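Glycosylation Associate Protein 1 (Streptococcus agalactiae serotype V, PDB 6OYC) probably takes part, as a component of the accessory Sec system, in the glycosylation and export of a serine-rich adhesin. Local coordinates at residues R49-R60 against S71-Q81. Residues are numbered along the deposited sequence; the frame is centred on the assembly and turned at random.
Sequences RLVVLNYMPNLR and SGYYSVFDDIQ
With chi1 at 67°, Tyr73 places CG between its backbone N and carbonyl carbon, which sets the ring beside Leu59 and Arg60. Arg60 bends at chi2 and chi3, bringing its guanidinium to the ring's hydroxyl. Arg60 NH1 donates to Tyr73 OH over 2.9 Å, with the oxygen in the guanidinium plane. The guanidinium and Tyr73 ring planes lie 53° apart. The same NH1 makes a long salt bridge of 3.7 Å to Asp78 OD2. Asp150 pairs with Arg60 NE, and Arg151 with Asp78. Two weak bonds from Arg60 NH2 to the carbonyls of Met56 and Pro57 help fix the group. Leu59 CD2 packs on Tyr73 CD2 at 3.7 Å.

Strands 48-52 and 73-75 are parallel neighbours, joined by helix 59-65 in a beta-alpha-beta unit. Strand 73-75 is the outermost on this side of the Rossmann-like sheet, consistent with a GT-B-like fold. Leu50 N bonds to Gly72 O, and Tyr74 N to Leu50 O. Val52 N bonds to Tyr74 O, and Val76 N to Val52 O.

Ser75 is the N-cap of helix 76-80. Its OG accepts from Asp78 N at 3.0 Å and also donates to a water. That water gives hydrogen bonds to Val52 O and Asn54 O. Beyond the strands, Tyr55 CB sits over the face of the Phe77 ring, 3.8 Å from its centroid, in a CH-pi contact. Leu53 O lies at the edge of that ring, 3.5 Å from Phe77 CE1. On the opposite face of the sheet from Tyr73, Val51 CG1 meets the edge of the Tyr74 ring.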
loop_
_atom_site.group_PDB
_atom_site.type_symbol
_atom_site.label_atom_id
_atom_site.label_comp_id
_atom_site.label_asym_id
_atom_site.label_seq_id
_atom_site.Cartn_x
_atom_site.Cartn_y
_atom_site.Cartn_z
ATOM N N ARG A 49 -9.289 -11.382 -13.357
ATOM C CA ARG A 49 -10.245 -10.506 -12.708
ATOM C C ARG A 49 -9.936 -10.461 -11.220
ATOM O O ARG A 49 -9.471 -11.443 -10.635
ATOM C CB ARG A 49 -11.687 -10.976 -12.947
ATOM C CG ARG A 49 -12.725 -10.191 -12.184
ATOM C CD ARG A 49 -14.043 -10.160 -12.926
ATOM N NE ARG A 49 -14.671 -11.456 -12.907
ATOM C CZ ARG A 49 -15.074 -12.122 -13.979
ATOM N NH1 ARG A 49 -14.937 -11.607 -15.196
ATOM N NH2 ARG A 49 -15.622 -13.319 -13.814
ATOM N N LEU A 50 -10.194 -9.304 -10.618
ATOM C CA LEU A 50 -10.018 -9.108 -9.188
ATOM C C LEU A 50 -11.333 -9.378 -8.465
ATOM O O LEU A 50 -12.403 -9.003 -8.948
ATOM C CB LEU A 50 -9.539 -7.680 -8.930
ATOM C CG LEU A 50 -8.972 -7.290 -7.571
ATOM C CD1 LEU A 50 -7.555 -7.786 -7.385
ATOM C CD2 LEU A 50 -9.036 -5.762 -7.459
ATOM N N VAL A 51 -11.255 -10.048 -7.320
ATOM C CA VAL A 51 -12.436 -10.419 -6.541
ATOM C C VAL A 51 -12.241 -9.811 -5.158
ATOM O O VAL A 51 -11.478 -10.345 -4.339
ATOM C CB VAL A 51 -12.639 -11.941 -6.458
ATOM C CG1 VAL A 51 -13.862 -12.270 -5.629
ATOM C CG2 VAL A 51 -12.730 -12.587 -7.864
ATOM N N VAL A 52 -12.948 -8.715 -4.885
ATOM C CA VAL A 52 -12.703 -7.879 -3.710
ATOM C C VAL A 52 -13.778 -8.175 -2.680
ATOM O O VAL A 52 -14.968 -7.967 -2.939
ATOM C CB VAL A 52 -12.692 -6.385 -4.078
ATOM C CG1 VAL A 52 -12.526 -5.516 -2.822
ATOM C CG2 VAL A 52 -11.575 -6.110 -5.076
ATOM N N LEU A 53 -13.363 -8.628 -1.500
ATOM C CA LEU A 53 -14.332 -9.112 -0.525
ATOM C C LEU A 53 -14.757 -8.054 0.477
ATOM O O LEU A 53 -15.864 -8.145 1.009
ATOM C CB LEU A 53 -13.775 -10.319 0.227
ATOM C CG LEU A 53 -13.495 -11.576 -0.594
ATOM C CD1 LEU A 53 -13.064 -12.728 0.331
ATOM C CD2 LEU A 53 -14.693 -11.988 -1.415
ATOM N N ASN A 54 -13.917 -7.059 0.758
ATOM C CA ASN A 54 -14.233 -6.061 1.769
ATOM C C ASN A 54 -14.811 -4.810 1.128
ATOM O O ASN A 54 -14.766 -4.617 -0.086
ATOM C CB ASN A 54 -12.993 -5.700 2.595
ATOM C CG ASN A 54 -11.866 -5.135 1.745
ATOM O OD1 ASN A 54 -11.474 -5.722 0.739
ATOM N ND2 ASN A 54 -11.344 -3.991 2.150
ATOM N N TYR A 55 -15.365 -3.955 1.983
ATOM C CA TYR A 55 -15.970 -2.692 1.564
ATOM C C TYR A 55 -14.888 -1.730 1.051
ATOM O O TYR A 55 -13.953 -1.385 1.786
ATOM C CB TYR A 55 -16.717 -2.111 2.767
ATOM C CG TYR A 55 -17.445 -0.800 2.573
ATOM C CD1 TYR A 55 -18.388 -0.637 1.556
ATOM C CD2 TYR A 55 -17.202 0.274 3.420
ATOM C CE1 TYR A 55 -19.062 0.553 1.398
ATOM C CE2 TYR A 55 -17.880 1.460 3.281
ATOM C CZ TYR A 55 -18.799 1.598 2.265
ATOM O OH TYR A 55 -19.468 2.780 2.115
ATOM N N MET A 56 -14.990 -1.297 -0.204
ATOM C CA MET A 56 -13.945 -0.466 -0.817
ATOM C C MET A 56 -14.547 0.683 -1.629
ATOM O O MET A 56 -14.474 0.705 -2.864
ATOM C CB MET A 56 -13.031 -1.334 -1.689
ATOM C CG MET A 56 -12.107 -2.240 -0.885
ATOM S SD MET A 56 -10.803 -1.230 -0.167
ATOM C CE MET A 56 -9.563 -1.342 -1.470
ATOM N N PRO A 57 -15.127 1.680 -0.957
ATOM C CA PRO A 57 -15.744 2.802 -1.701
ATOM C C PRO A 57 -14.752 3.598 -2.541
ATOM O O PRO A 57 -15.169 4.310 -3.466
ATOM C CB PRO A 57 -16.357 3.665 -0.591
ATOM C CG PRO A 57 -15.575 3.287 0.654
ATOM C CD PRO A 57 -15.243 1.846 0.502
ATOM N N ASN A 58 -13.453 3.489 -2.267
ATOM C CA ASN A 58 -12.428 4.188 -3.031
ATOM C C ASN A 58 -11.672 3.254 -3.966
ATOM O O ASN A 58 -10.517 3.519 -4.309
ATOM C CB ASN A 58 -11.445 4.890 -2.096
ATOM C CG ASN A 58 -11.031 6.215 -2.624
ATOM O OD1 ASN A 58 -11.876 7.014 -3.036
ATOM N ND2 ASN A 58 -9.713 6.463 -2.664
ATOM N N LEU A 59 -12.319 2.164 -4.393
ATOM C CA LEU A 59 -11.609 1.097 -5.092
ATOM C C LEU A 59 -11.076 1.567 -6.441
ATOM O O LEU A 59 -9.977 1.169 -6.852
ATOM C CB LEU A 59 -12.532 -0.107 -5.263
ATOM C CG LEU A 59 -11.986 -1.311 -6.032
ATOM C CD1 LEU A 59 -10.681 -1.796 -5.430
ATOM C CD2 LEU A 59 -13.024 -2.446 -6.045
ATOM N N ARG A 60 -11.828 2.415 -7.147
ATOM C CA ARG A 60 -11.411 2.750 -8.504
ATOM C C ARG A 60 -10.164 3.641 -8.492
ATOM O O ARG A 60 -9.241 3.428 -9.286
ATOM C CB ARG A 60 -12.577 3.382 -9.270
ATOM C CG ARG A 60 -13.600 2.331 -9.823
ATOM C CD ARG A 60 -15.043 2.596 -9.374
ATOM N NE ARG A 60 -15.144 2.779 -7.931
ATOM C CZ ARG A 60 -15.370 1.800 -7.060
ATOM N NH1 ARG A 60 -15.558 0.545 -7.484
ATOM N NH2 ARG A 60 -15.413 2.078 -5.759
ATOM N N SER A 71 -8.391 -3.447 -15.332
ATOM C CA SER A 71 -8.140 -4.878 -15.257
ATOM C C SER A 71 -9.379 -5.711 -14.969
ATOM O O SER A 71 -9.317 -6.934 -15.130
ATOM C CB SER A 71 -7.070 -5.177 -14.206
ATOM O OG SER A 71 -5.788 -5.222 -14.814
ATOM N N GLY A 72 -10.501 -5.106 -14.582
ATOM C CA GLY A 72 -11.691 -5.915 -14.362
ATOM C C GLY A 72 -11.798 -6.377 -12.917
ATOM O O GLY A 72 -10.829 -6.898 -12.343
ATOM N N TYR A 73 -12.960 -6.179 -12.300
ATOM C CA TYR A 73 -13.089 -6.538 -10.901
ATOM C C TYR A 73 -14.536 -6.841 -10.588
ATOM O O TYR A 73 -15.460 -6.359 -11.255
ATOM C CB TYR A 73 -12.588 -5.429 -9.967
ATOM C CG TYR A 73 -13.437 -4.176 -9.992
ATOM C CD1 TYR A 73 -13.214 -3.177 -10.948
ATOM C CD2 TYR A 73 -14.468 -3.986 -9.078
ATOM C CE1 TYR A 73 -13.989 -2.020 -10.980
ATOM C CE2 TYR A 73 -15.243 -2.825 -9.098
ATOM C CZ TYR A 73 -14.993 -1.846 -10.050
ATOM O OH TYR A 73 -15.766 -0.704 -10.077
ATOM N N TYR A 74 -14.705 -7.644 -9.542
ATOM C CA TYR A 74 -15.984 -7.900 -8.907
ATOM C C TYR A 74 -15.858 -7.498 -7.441
ATOM O O TYR A 74 -14.902 -7.895 -6.764
ATOM C CB TYR A 74 -16.397 -9.381 -9.039
ATOM C CG TYR A 74 -17.545 -9.751 -8.132
ATOM C CD1 TYR A 74 -18.865 -9.529 -8.519
ATOM C CD2 TYR A 74 -17.306 -10.295 -6.869
ATOM C CE1 TYR A 74 -19.923 -9.866 -7.670
ATOM C CE2 TYR A 74 -18.340 -10.625 -6.030
ATOM C CZ TYR A 74 -19.646 -10.408 -6.432
ATOM O OH TYR A 74 -20.668 -10.732 -5.572
ATOM N N SER A 75 -16.807 -6.709 -6.960
ATOM C CA SER A 75 -16.809 -6.232 -5.584
ATOM C C SER A 75 -18.052 -6.762 -4.891
ATOM O O SER A 75 -19.175 -6.427 -5.277
ATOM C CB SER A 75 -16.766 -4.704 -5.516
ATOM O OG SER A 75 -17.228 -4.262 -4.254
ATOM N N VAL A 76 -17.845 -7.591 -3.871
ATOM C CA VAL A 76 -18.957 -8.117 -3.089
ATOM C C VAL A 76 -19.889 -6.983 -2.651
ATOM O O VAL A 76 -21.116 -7.067 -2.787
ATOM C CB VAL A 76 -18.418 -8.915 -1.887
ATOM C CG1 VAL A 76 -19.478 -9.098 -0.847
ATOM C CG2 VAL A 76 -17.843 -10.244 -2.323
ATOM N N PHE A 77 -19.321 -5.899 -2.130
ATOM C CA PHE A 77 -20.165 -4.835 -1.585
ATOM C C PHE A 77 -20.872 -4.054 -2.682
ATOM O O PHE A 77 -22.009 -3.624 -2.487
ATOM C CB PHE A 77 -19.349 -3.897 -0.691
ATOM C CG PHE A 77 -19.223 -4.401 0.722
ATOM C CD1 PHE A 77 -18.352 -5.451 1.017
ATOM C CD2 PHE A 77 -20.003 -3.862 1.739
ATOM C CE1 PHE A 77 -18.226 -5.926 2.303
ATOM C CE2 PHE A 77 -19.885 -4.335 3.034
ATOM C CZ PHE A 77 -19.001 -5.379 3.316
ATOM N N ASP A 78 -20.217 -3.851 -3.833
ATOM C CA ASP A 78 -20.897 -3.286 -5.000
ATOM C C ASP A 78 -22.143 -4.102 -5.355
ATOM O O ASP A 78 -23.217 -3.549 -5.624
ATOM C CB ASP A 78 -19.934 -3.238 -6.192
ATOM C CG ASP A 78 -19.020 -2.003 -6.185
ATOM O OD1 ASP A 78 -18.798 -1.369 -5.128
ATOM O OD2 ASP A 78 -18.507 -1.672 -7.263
ATOM N N ASP A 79 -22.003 -5.426 -5.367
ATOM C CA ASP A 79 -23.123 -6.335 -5.616
ATOM C C ASP A 79 -24.225 -6.153 -4.573
ATOM O O ASP A 79 -25.386 -5.898 -4.904
ATOM C CB ASP A 79 -22.574 -7.763 -5.599
ATOM C CG ASP A 79 -23.595 -8.814 -6.008
ATOM O OD1 ASP A 79 -24.801 -8.520 -6.101
ATOM O OD2 ASP A 79 -23.162 -9.963 -6.226
ATOM N N ILE A 80 -23.870 -6.294 -3.298
ATOM C CA ILE A 80 -24.823 -6.064 -2.217
ATOM C C ILE A 80 -25.551 -4.740 -2.408
ATOM O O ILE A 80 -26.785 -4.680 -2.382
ATOM C CB ILE A 80 -24.099 -6.104 -0.864
ATOM C CG1 ILE A 80 -23.497 -7.487 -0.648
ATOM C CG2 ILE A 80 -25.038 -5.692 0.271
ATOM C CD1 ILE A 80 -22.700 -7.581 0.624
ATOM N N GLN A 81 -24.796 -3.659 -2.599
ATOM C CA GLN A 81 -25.377 -2.325 -2.553
ATOM C C GLN A 81 -26.100 -1.928 -3.834
ATOM O O GLN A 81 -26.591 -0.799 -3.898
ATOM C CB GLN A 81 -24.291 -1.291 -2.236
ATOM C CG GLN A 81 -23.752 -1.371 -0.811
ATOM C CD GLN A 81 -22.657 -0.366 -0.575
ATOM O OE1 GLN A 81 -21.467 -0.718 -0.585
ATOM N NE2 GLN A 81 -23.042 0.911 -0.395
HETATM O O HOH W 1 -16.113 -5.523 -2.064
HETATM O O HOH W 2 -17.031 -1.962 -2.317
HETATM O O HOH W 3 -16.257 -0.511 -4.756
#